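Local coordinates for protein histidinol-phosphatase (Listeria monocytogenes serotype 4b str. H7858, PDB 6NLR) that probably hydrolyses histidinol phosphate to histidinol and phosphate in histidine biosynthesis, using a site of three metal ions, at residues A[34-40]-A[87-93]. Residues are numbered along the deposited sequence; the frame is centred on the assembly and turned at random.
Sequences EYSIVEH and LIHIGFE. With MN (manganese (II) ion), chain D; MN (manganese (II) ion), chain E; CO (cobalt (II) ion), chain F.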
loop_
_atom_site.group_PDB
_atom_site.type_symbol
_atom_site.label_atom_id
_atom_site.label_comp_id
_atom_site.label_asym_id
_atom_site.label_seq_id
_atom_site.Cartn_x
_atom_site.Cartn_y
_atom_site.Cartn_z
ATOM N N GLU A 34 15.701 8.345 6.841
ATOM C CA GLU A 34 14.918 8.616 5.612
ATOM C C GLU A 34 13.480 8.151 5.820
ATOM O O GLU A 34 13.272 7.073 6.402
ATOM C CB GLU A 34 15.582 7.933 4.434
ATOM C CG GLU A 34 15.070 8.412 3.112
ATOM C CD GLU A 34 15.901 7.942 1.931
ATOM O OE1 GLU A 34 16.852 7.219 2.162
ATOM O OE2 GLU A 34 15.566 8.296 0.790
ATOM N N TYR A 35 12.519 8.960 5.387
ATOM C CA TYR A 35 11.106 8.853 5.813
ATOM C C TYR A 35 10.217 9.401 4.700
ATOM O O TYR A 35 10.384 10.583 4.345
ATOM C CB TYR A 35 10.980 9.585 7.146
ATOM C CG TYR A 35 9.647 9.499 7.838
ATOM C CD1 TYR A 35 8.611 10.340 7.467
ATOM C CD2 TYR A 35 9.441 8.647 8.906
ATOM C CE1 TYR A 35 7.401 10.334 8.131
ATOM C CE2 TYR A 35 8.225 8.609 9.565
ATOM C CZ TYR A 35 7.205 9.465 9.187
ATOM O OH TYR A 35 6.008 9.481 9.843
ATOM N N SER A 36 9.309 8.578 4.175
ATOM C CA SER A 36 8.363 8.962 3.103
ATOM C C SER A 36 6.952 9.108 3.680
ATOM O O SER A 36 6.415 8.168 4.302
ATOM C CB SER A 36 8.413 7.997 1.937
ATOM O OG SER A 36 9.646 8.108 1.241
ATOM N N ILE A 37 6.384 10.288 3.464
ATOM C CA ILE A 37 4.961 10.593 3.697
ATOM C C ILE A 37 4.249 10.319 2.380
ATOM O O ILE A 37 4.458 11.096 1.420
ATOM C CB ILE A 37 4.784 12.038 4.161
ATOM C CG1 ILE A 37 5.601 12.316 5.424
ATOM C CG2 ILE A 37 3.302 12.328 4.350
ATOM C CD1 ILE A 37 5.780 13.782 5.706
ATOM N N VAL A 38 3.467 9.243 2.345
ATOM C CA VAL A 38 2.756 8.809 1.128
ATOM C C VAL A 38 1.279 8.651 1.492
ATOM O O VAL A 38 0.772 7.515 1.621
ATOM C CB VAL A 38 3.414 7.557 0.510
ATOM C CG1 VAL A 38 4.701 7.947 -0.203
ATOM C CG2 VAL A 38 3.697 6.475 1.538
ATOM N N GLU A 39 0.618 9.782 1.668
ATOM C CA GLU A 39 -0.798 9.816 2.080
ATOM C C GLU A 39 -1.662 9.250 0.946
ATOM O O GLU A 39 -1.278 9.371 -0.249
ATOM C CB GLU A 39 -1.198 11.236 2.456
ATOM C CG GLU A 39 -2.517 11.270 3.175
ATOM C CD GLU A 39 -2.568 10.275 4.330
ATOM O OE1 GLU A 39 -2.094 10.625 5.414
ATOM O OE2 GLU A 39 -3.066 9.152 4.102
ATOM N N HIS A 40 -2.806 8.656 1.289
ATOM C CA HIS A 40 -3.776 8.170 0.279
ATOM C C HIS A 40 -4.191 9.293 -0.670
ATOM O O HIS A 40 -4.672 10.341 -0.184
ATOM C CB HIS A 40 -5.008 7.612 0.964
ATOM C CG HIS A 40 -4.682 6.435 1.794
ATOM N ND1 HIS A 40 -4.389 5.216 1.225
ATOM C CD2 HIS A 40 -4.611 6.289 3.132
ATOM C CE1 HIS A 40 -4.155 4.342 2.190
ATOM N NE2 HIS A 40 -4.281 4.982 3.365
ATOM N N LEU A 87 15.865 12.863 6.214
ATOM C CA LEU A 87 15.471 13.159 4.822
ATOM C C LEU A 87 14.011 12.727 4.633
ATOM O O LEU A 87 13.734 11.508 4.663
ATOM C CB LEU A 87 16.419 12.456 3.852
ATOM C CG LEU A 87 16.073 12.646 2.373
ATOM C CD1 LEU A 87 15.998 14.137 2.037
ATOM C CD2 LEU A 87 17.094 11.921 1.491
ATOM N N ILE A 88 13.115 13.692 4.449
ATOM C CA ILE A 88 11.657 13.433 4.277
ATOM C C ILE A 88 11.294 13.544 2.799
ATOM O O ILE A 88 11.631 14.551 2.185
ATOM C CB ILE A 88 10.839 14.359 5.187
ATOM C CG1 ILE A 88 11.138 14.010 6.652
ATOM C CG2 ILE A 88 9.358 14.276 4.850
ATOM C CD1 ILE A 88 10.501 14.903 7.668
ATOM N N HIS A 89 10.650 12.519 2.264
ATOM C CA HIS A 89 10.059 12.533 0.907
ATOM C C HIS A 89 8.547 12.718 1.060
ATOM O O HIS A 89 7.984 12.301 2.096
ATOM C CB HIS A 89 10.417 11.271 0.118
ATOM C CG HIS A 89 11.875 10.991 0.011
ATOM N ND1 HIS A 89 12.733 11.816 -0.655
ATOM C CD2 HIS A 89 12.625 9.954 0.479
ATOM C CE1 HIS A 89 13.962 11.315 -0.603
ATOM N NE2 HIS A 89 13.917 10.160 0.101
ATOM N N ILE A 90 7.928 13.363 0.079
ATOM C CA ILE A 90 6.476 13.649 0.062
ATOM C C ILE A 90 5.896 13.053 -1.211
ATOM O O ILE A 90 6.398 13.309 -2.291
ATOM C CB ILE A 90 6.220 15.158 0.157
ATOM C CG1 ILE A 90 6.936 15.767 1.368
ATOM C CG2 ILE A 90 4.722 15.415 0.178
ATOM C CD1 ILE A 90 6.906 17.272 1.417
ATOM N N GLY A 91 4.829 12.292 -1.077
ATOM C CA GLY A 91 4.089 11.781 -2.237
ATOM C C GLY A 91 2.787 11.170 -1.803
ATOM O O GLY A 91 2.203 11.625 -0.792
ATOM N N PHE A 92 2.318 10.200 -2.568
ATOM C CA PHE A 92 1.025 9.536 -2.321
ATOM C C PHE A 92 1.190 8.030 -2.340
ATOM O O PHE A 92 2.049 7.494 -3.087
ATOM C CB PHE A 92 0.026 9.940 -3.408
ATOM C CG PHE A 92 -0.260 11.414 -3.428
ATOM C CD1 PHE A 92 -1.080 11.988 -2.463
ATOM C CD2 PHE A 92 0.325 12.227 -4.385
ATOM C CE1 PHE A 92 -1.327 13.354 -2.459
ATOM C CE2 PHE A 92 0.043 13.585 -4.403
ATOM C CZ PHE A 92 -0.780 14.140 -3.446
ATOM N N GLU A 93 0.344 7.372 -1.553
ATOM C CA GLU A 93 -0.097 5.993 -1.808
ATOM C C GLU A 93 -1.244 6.128 -2.807
ATOM O O GLU A 93 -2.356 6.571 -2.416
ATOM C CB GLU A 93 -0.515 5.257 -0.546
ATOM C CG GLU A 93 -0.739 3.777 -0.824
ATOM C CD GLU A 93 -1.163 2.950 0.370
ATOM O OE1 GLU A 93 -1.315 3.542 1.456
ATOM O OE2 GLU A 93 -1.328 1.716 0.204
HETATM MN MN MN D . -4.491 4.081 5.294
HETATM MN MN MN E . -2.474 0.405 1.342
HETATM CO CO CO F . -0.668 2.745 3.362
HETATM O O HOH W 1 -4.074 4.623 -1.468
HETATM O O HOH W 2 -3.501 -1.258 2.597
HETATM O O HOH W 3 -1.271 0.751 2.636
#
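His40 and Glu93 run alongside each other in the same direction near the C-terminal ends of two neighbouring parallel strands, in segments 34-40 and 87-93. His40 CE1 is 3.0 Å from Glu93 OE1, and the ring and carboxylate planes are 27° apart. His40 binds a manganese ion through NE2 at 2.1 Å. Its ND1 donates in the ring plane to a water that also donates to Glu93 O, which ties the ring to the neighbouring strand. Glu93 is fully extended, with CG anti to the backbone N (chi1 -171°), and this carries its carboxylate out to two metals. OE1 binds cobalt at 2.2 Å and OE2 binds the second manganese at 2.1 Å. OE2 is also hydrogen-bonded to Ser121 OG. Behind the site, Glu39 OE2 accepts from His40 N, and Glu39 OE1 is hydrogen-bonded to Thr9 OG1. Further back, the backbone ladder runs through Gly91 N to Ile37 O (2.8 Å) and Ile37 N to His89 O. It weakens at Glu39 N to Gly91 O, 3.5 Å. Ile37 CD1 meets Ile88 CG2 at 3.7 Å on the face covered by helices 20-29 and 68-81. At the far end, His89 NE2 donates in its ring plane to the anti lone pair of Glu34 OE2 (2.6 Å, with an N-H...O angle of 162°). Metal ligands at the C-terminal ends of parallel strands are characteristic of the TIM-barrel-like PHP fold, here with a trinuclear centre.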